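Amidohydrolase (Xanthomonas campestris pv. campestris, PDB 4DZH) is a zinc-dependent amidohydrolase that probably deaminates adenosine-type substrates such as 5'-methylthioadenosine. Local coordinates at residues A[108-122]-A[140-153]. Numbering follows the deposited sequence. Where two conformers were deposited one is given.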
loop_
_atom_site.group_PDB
_atom_site.type_symbol
_atom_site.label_atom_id
_atom_site.label_comp_id
_atom_site.label_asym_id
_atom_site.label_seq_id
_atom_site.Cartn_x
_atom_site.Cartn_y
_atom_site.Cartn_z
ATOM N N GLU A 108 -6.757 10.701 -24.179
ATOM C CA GLU A 108 -7.511 9.553 -24.701
ATOM C C GLU A 108 -8.016 9.822 -26.119
ATOM O O GLU A 108 -7.960 8.942 -26.986
ATOM C CB GLU A 108 -8.708 9.213 -23.809
ATOM C CG GLU A 108 -8.351 8.439 -22.555
ATOM C CD GLU A 108 -9.582 7.963 -21.793
ATOM O OE1 GLU A 108 -10.622 8.659 -21.829
ATOM O OE2 GLU A 108 -9.514 6.881 -21.164
ATOM N N ALA A 109 -8.519 11.034 -26.339
ATOM C CA ALA A 109 -9.032 11.424 -27.648
ATOM C C ALA A 109 -7.927 11.290 -28.693
ATOM O O ALA A 109 -8.172 10.888 -29.841
ATOM C CB ALA A 109 -9.542 12.851 -27.602
ATOM N N ALA A 110 -6.706 11.600 -28.281
ATOM C CA ALA A 110 -5.590 11.618 -29.204
ATOM C C ALA A 110 -5.045 10.224 -29.475
ATOM O O ALA A 110 -4.514 9.970 -30.543
ATOM C CB ALA A 110 -4.491 12.530 -28.677
ATOM N N VAL A 111 -5.177 9.315 -28.510
ATOM C CA VAL A 111 -4.491 8.018 -28.598
ATOM C C VAL A 111 -5.392 6.793 -28.670
ATOM O O VAL A 111 -4.920 5.722 -29.062
ATOM C CB VAL A 111 -3.500 7.782 -27.409
ATOM C CG1 VAL A 111 -2.469 8.900 -27.313
ATOM C CG2 VAL A 111 -4.259 7.584 -26.068
ATOM N N ILE A 112 -6.659 6.904 -28.280
ATOM C CA ILE A 112 -7.513 5.711 -28.257
ATOM C C ILE A 112 -7.684 5.092 -29.661
ATOM O O ILE A 112 -7.945 5.780 -30.649
ATOM C CB ILE A 112 -8.890 5.941 -27.557
ATOM C CG1 ILE A 112 -8.737 5.945 -26.031
ATOM C CG2 ILE A 112 -9.843 4.814 -27.849
ATOM C CD1 ILE A 112 -10.085 6.036 -25.275
ATOM N N GLY A 113 -7.501 3.778 -29.719
ATOM C CA GLY A 113 -7.679 3.015 -30.953
ATOM C C GLY A 113 -7.257 1.588 -30.648
ATOM O O GLY A 113 -6.864 1.264 -29.510
ATOM N N PRO A 114 -7.299 0.711 -31.657
ATOM C CA PRO A 114 -7.008 -0.688 -31.315
ATOM C C PRO A 114 -5.595 -0.969 -30.825
ATOM O O PRO A 114 -5.409 -1.842 -29.975
ATOM C CB PRO A 114 -7.245 -1.441 -32.640
ATOM C CG PRO A 114 -8.050 -0.550 -33.450
ATOM C CD PRO A 114 -7.802 0.867 -33.030
ATOM N N GLU A 115 -4.596 -0.253 -31.341
ATOM C CA GLU A 115 -3.218 -0.501 -30.926
ATOM C C GLU A 115 -3.018 -0.092 -29.475
ATOM O O GLU A 115 -2.416 -0.825 -28.687
ATOM C CB GLU A 115 -2.221 0.255 -31.813
ATOM C CG GLU A 115 -2.206 -0.223 -33.250
ATOM C CD GLU A 115 -1.598 -1.601 -33.402
ATOM O OE1 GLU A 115 -0.531 -1.869 -32.797
ATOM O OE2 GLU A 115 -2.193 -2.420 -34.143
ATOM N N PHE A 116 -3.502 1.097 -29.140
ATOM C CA PHE A 116 -3.355 1.612 -27.788
ATOM C C PHE A 116 -4.032 0.656 -26.793
ATOM O O PHE A 116 -3.473 0.293 -25.746
ATOM C CB PHE A 116 -3.963 3.008 -27.714
ATOM C CG PHE A 116 -4.015 3.584 -26.303
ATOM C CD1 PHE A 116 -2.893 4.178 -25.733
ATOM C CD2 PHE A 116 -5.192 3.515 -25.568
ATOM C CE1 PHE A 116 -2.937 4.697 -24.431
ATOM C CE2 PHE A 116 -5.254 4.058 -24.257
ATOM C CZ PHE A 116 -4.129 4.642 -23.702
ATOM N N VAL A 117 -5.238 0.240 -27.142
ATOM C CA VAL A 117 -5.968 -0.638 -26.249
ATOM C C VAL A 117 -5.295 -1.997 -26.136
ATOM O O VAL A 117 -5.197 -2.572 -25.048
ATOM C CB VAL A 117 -7.410 -0.722 -26.688
ATOM C CG1 VAL A 117 -8.151 -1.836 -25.976
ATOM C CG2 VAL A 117 -8.077 0.609 -26.460
ATOM N N ALA A 118 -4.806 -2.537 -27.248
ATOM C CA ALA A 118 -4.118 -3.809 -27.146
ATOM C C ALA A 118 -2.829 -3.725 -26.318
ATOM O O ALA A 118 -2.561 -4.618 -25.508
ATOM C CB ALA A 118 -3.820 -4.402 -28.546
ATOM N N ASP A 119 -2.023 -2.681 -26.530
ATOM C CA ASP A 119 -0.740 -2.588 -25.853
ATOM C C ASP A 119 -0.975 -2.341 -24.338
ATOM O O ASP A 119 -0.288 -2.962 -23.498
ATOM C CB ASP A 119 0.098 -1.453 -26.432
ATOM C CG ASP A 119 0.637 -1.767 -27.845
ATOM O OD1 ASP A 119 0.519 -2.928 -28.292
ATOM O OD2 ASP A 119 1.169 -0.822 -28.476
ATOM N N GLY A 120 -1.911 -1.449 -24.018
ATOM C CA GLY A 120 -2.183 -1.116 -22.628
ATOM C C GLY A 120 -2.763 -2.311 -21.863
ATOM O O GLY A 120 -2.392 -2.584 -20.715
ATOM N N THR A 121 -3.638 -3.052 -22.511
ATOM C CA THR A 121 -4.204 -4.251 -21.903
ATOM C C THR A 121 -3.139 -5.302 -21.662
ATOM O O THR A 121 -3.101 -5.972 -20.603
ATOM C CB THR A 121 -5.319 -4.816 -22.801
ATOM O OG1 THR A 121 -6.343 -3.812 -22.947
ATOM C CG2 THR A 121 -5.928 -6.029 -22.160
ATOM N N THR A 122 -2.243 -5.465 -22.651
ATOM C CA THR A 122 -1.184 -6.431 -22.535
ATOM C C THR A 122 -0.213 -6.077 -21.402
ATOM O O THR A 122 0.179 -6.948 -20.605
ATOM C CB THR A 122 -0.428 -6.545 -23.874
ATOM O OG1 THR A 122 -1.342 -6.928 -24.886
ATOM C CG2 THR A 122 0.683 -7.552 -23.761
ATOM N N TYR A 140 -13.722 -0.635 -20.916
ATOM C CA TYR A 140 -13.005 0.271 -21.818
ATOM C C TYR A 140 -13.509 0.178 -23.269
ATOM O O TYR A 140 -14.215 -0.791 -23.656
ATOM C CB TYR A 140 -11.488 0.071 -21.800
ATOM C CG TYR A 140 -10.708 1.385 -22.012
ATOM C CD1 TYR A 140 -10.691 2.384 -21.020
ATOM C CD2 TYR A 140 -10.025 1.636 -23.215
ATOM C CE1 TYR A 140 -10.004 3.546 -21.211
ATOM C CE2 TYR A 140 -9.348 2.814 -23.414
ATOM C CZ TYR A 140 -9.330 3.763 -22.411
ATOM O OH TYR A 140 -8.636 4.949 -22.591
ATOM N N PHE A 141 -13.161 1.220 -24.043
ATOM C CA PHE A 141 -13.426 1.264 -25.474
ATOM C C PHE A 141 -12.658 0.144 -26.134
ATOM O O PHE A 141 -11.672 -0.336 -25.608
ATOM C CB PHE A 141 -12.998 2.629 -26.026
ATOM C CG PHE A 141 -13.699 3.795 -25.358
ATOM C CD1 PHE A 141 -14.991 4.142 -25.725
ATOM C CD2 PHE A 141 -13.054 4.533 -24.385
ATOM C CE1 PHE A 141 -15.654 5.200 -25.123
ATOM C CE2 PHE A 141 -13.698 5.602 -23.772
ATOM C CZ PHE A 141 -15.004 5.926 -24.152
ATOM N N PHE A 142 -13.115 -0.255 -27.324
ATOM C CA PHE A 142 -12.433 -1.338 -28.048
ATOM C C PHE A 142 -12.407 -2.637 -27.249
ATOM O O PHE A 142 -11.400 -3.347 -27.233
ATOM C CB PHE A 142 -11.050 -0.919 -28.585
ATOM C CG PHE A 142 -11.127 0.189 -29.602
ATOM C CD1 PHE A 142 -11.183 1.529 -29.195
ATOM C CD2 PHE A 142 -11.219 -0.106 -30.952
ATOM C CE1 PHE A 142 -11.297 2.539 -30.124
ATOM C CE2 PHE A 142 -11.332 0.902 -31.886
ATOM C CZ PHE A 142 -11.367 2.226 -31.477
ATOM N N ALA A 143 -13.565 -2.939 -26.656
ATOM C CA ALA A 143 -13.754 -4.183 -25.915
ATOM C C ALA A 143 -13.485 -5.396 -26.784
ATOM O O ALA A 143 -13.051 -6.421 -26.254
ATOM C CB ALA A 143 -15.178 -4.251 -25.333
ATOM N N ASP A 144 -13.708 -5.277 -28.107
ATOM C CA ASP A 144 -13.443 -6.401 -29.012
ATOM C C ASP A 144 -11.966 -6.786 -28.976
ATOM O O ASP A 144 -11.595 -7.964 -28.865
ATOM C CB ASP A 144 -13.920 -6.110 -30.444
ATOM C CG ASP A 144 -13.290 -4.855 -31.067
ATOM O OD1 ASP A 144 -12.784 -3.965 -30.346
ATOM O OD2 ASP A 144 -13.313 -4.753 -32.324
ATOM N N VAL A 145 -11.092 -5.781 -29.020
ATOM C CA VAL A 145 -9.661 -6.005 -28.959
ATOM C C VAL A 145 -9.288 -6.555 -27.585
ATOM O O VAL A 145 -8.529 -7.522 -27.482
ATOM C CB VAL A 145 -8.906 -4.677 -29.181
ATOM C CG1 VAL A 145 -7.426 -4.849 -28.917
ATOM C CG2 VAL A 145 -9.180 -4.130 -30.613
ATOM N N GLN A 146 -9.883 -5.995 -26.530
ATOM C CA GLN A 146 -9.552 -6.471 -25.194
ATOM C C GLN A 146 -9.890 -7.944 -24.986
ATOM O O GLN A 146 -9.095 -8.674 -24.427
ATOM C CB GLN A 146 -10.286 -5.667 -24.144
ATOM C CG GLN A 146 -9.827 -4.217 -24.176
ATOM C CD GLN A 146 -10.410 -3.433 -23.009
ATOM O OE1 GLN A 146 -11.637 -3.271 -22.916
ATOM N NE2 GLN A 146 -9.539 -2.940 -22.130
ATOM N N ALA A 147 -11.076 -8.343 -25.405
ATOM C CA ALA A 147 -11.490 -9.743 -25.271
ATOM C C ALA A 147 -10.488 -10.655 -25.981
ATOM O O ALA A 147 -10.030 -11.644 -25.410
ATOM C CB ALA A 147 -12.925 -9.944 -25.803
ATOM N N ALA A 148 -10.104 -10.266 -27.186
ATOM C CA ALA A 148 -9.144 -11.062 -27.959
ATOM C C ALA A 148 -7.801 -11.136 -27.245
ATOM O O ALA A 148 -7.187 -12.224 -27.168
ATOM C CB ALA A 148 -8.983 -10.496 -29.360
ATOM N N VAL A 149 -7.335 -9.987 -26.717
ATOM C CA VAL A 149 -6.066 -9.927 -25.997
ATOM C C VAL A 149 -6.075 -10.768 -24.739
ATOM O O VAL A 149 -5.180 -11.564 -24.537
ATOM C CB VAL A 149 -5.645 -8.488 -25.658
ATOM C CG1 VAL A 149 -4.431 -8.487 -24.748
ATOM C CG2 VAL A 149 -5.361 -7.735 -26.929
ATOM N N TYR A 150 -7.118 -10.634 -23.916
ATOM C CA TYR A 150 -7.229 -11.493 -22.741
ATOM C C TYR A 150 -7.243 -12.994 -23.130
ATOM O O TYR A 150 -6.543 -13.788 -22.502
ATOM C CB TYR A 150 -8.470 -11.133 -21.922
ATOM C CG TYR A 150 -8.318 -9.826 -21.144
ATOM C CD1 TYR A 150 -7.285 -9.609 -20.243
ATOM C CD2 TYR A 150 -9.258 -8.814 -21.302
ATOM C CE1 TYR A 150 -7.176 -8.428 -19.530
ATOM C CE2 TYR A 150 -9.144 -7.634 -20.572
ATOM C CZ TYR A 150 -8.108 -7.453 -19.712
ATOM O OH TYR A 150 -7.950 -6.290 -18.964
ATOM N N LYS A 151 -8.038 -13.347 -24.149
ATOM C CA LYS A 151 -8.198 -14.742 -24.580
ATOM C C LYS A 151 -6.834 -15.244 -25.034
ATOM O O LYS A 151 -6.406 -16.320 -24.629
ATOM C CB LYS A 151 -9.200 -14.838 -25.710
ATOM C CG LYS A 151 -9.402 -16.281 -26.195
ATOM C CD LYS A 151 -9.910 -17.161 -25.058
ATOM C CE LYS A 151 -10.181 -18.623 -25.544
ATOM N NZ LYS A 151 -11.133 -19.352 -24.673
ATOM N N GLN A 152 -6.122 -14.458 -25.840
ATOM C CA GLN A 152 -4.800 -14.903 -26.356
ATOM C C GLN A 152 -3.808 -15.204 -25.207
ATOM O O GLN A 152 -2.967 -16.126 -25.283
ATOM C CB GLN A 152 -4.249 -13.814 -27.299
ATOM C CG GLN A 152 -2.830 -14.041 -27.842
ATOM C CD GLN A 152 -2.139 -12.720 -28.213
ATOM O OE1 GLN A 152 -2.811 -11.720 -28.521
ATOM N NE2 GLN A 152 -0.788 -12.707 -28.166
ATOM N N HIS A 153 -3.901 -14.445 -24.114
ATOM C CA HIS A 153 -2.999 -14.637 -23.005
ATOM C C HIS A 153 -3.508 -15.630 -21.978
ATOM O O HIS A 153 -2.868 -15.833 -20.910
ATOM C CB HIS A 153 -2.700 -13.292 -22.299
ATOM C CG HIS A 153 -1.793 -12.400 -23.082
ATOM N ND1 HIS A 153 -2.242 -11.576 -24.082
ATOM C CD2 HIS A 153 -0.443 -12.287 -23.072
ATOM C CE1 HIS A 153 -1.211 -10.946 -24.628
ATOM N NE2 HIS A 153 -0.112 -11.366 -24.037
#
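Tyr140 and Glu108 approach from opposite directions: the phenol OH donates to OE2 of Glu108 over 2.6 Å. The carboxylate is met from above its plane, 46° out of it, while OE2 lies near the plane of the Tyr140 ring at its edge. NE2 of Gln146 gives a long, weak but nearly straight bond to OG1 of Thr121 (3.4 Å), with a second weak bond to Glu138. Thr121 OG1 stands beside its own backbone N (chi1 -60°), from where it donates back to the Val117 carbonyl; its methyl CG2, anti to that N, lies over one face of the Tyr150 ring, a CH-pi contact 3.9 Å from the centroid. The Tyr150 hydroxyl is tied to Glu138 and Asn82.

These two helices belong to the TIM barrel of the amidohydrolase superfamily. Helices 114-130 and 143-152 run in the same general sense, and strand 133-139 connects them; the axes of 114-122 and 143-152 come within 8.9 Å and diverge by 36°. The Tyr140 side chain comes to about 4 Å from that of the zinc ligand His81, which places this end of the contact near the metal site.

Between the helices, Val117 splits its branches: CG1 presses on CG of Gln146 at 3.4 Å, whereas CG2 reaches the edge of the Tyr140 ring. Ala118 CB sits against Val145 CG1 and Val149 CG2. At the helix starts, Phe142 turns one ring face to the Gly113-Pro114 backbone, Gly113 CA being 4.0 Å from the ring centroid. Ile112 divides as well, CG2 touching Phe142 CE1 (3.5 Å) and CD1 packing against Phe141 CD2. At the far end, the Thr122 methyl rests obliquely against the His153 imidazole, whose ND1 donates to the Val149 carbonyl.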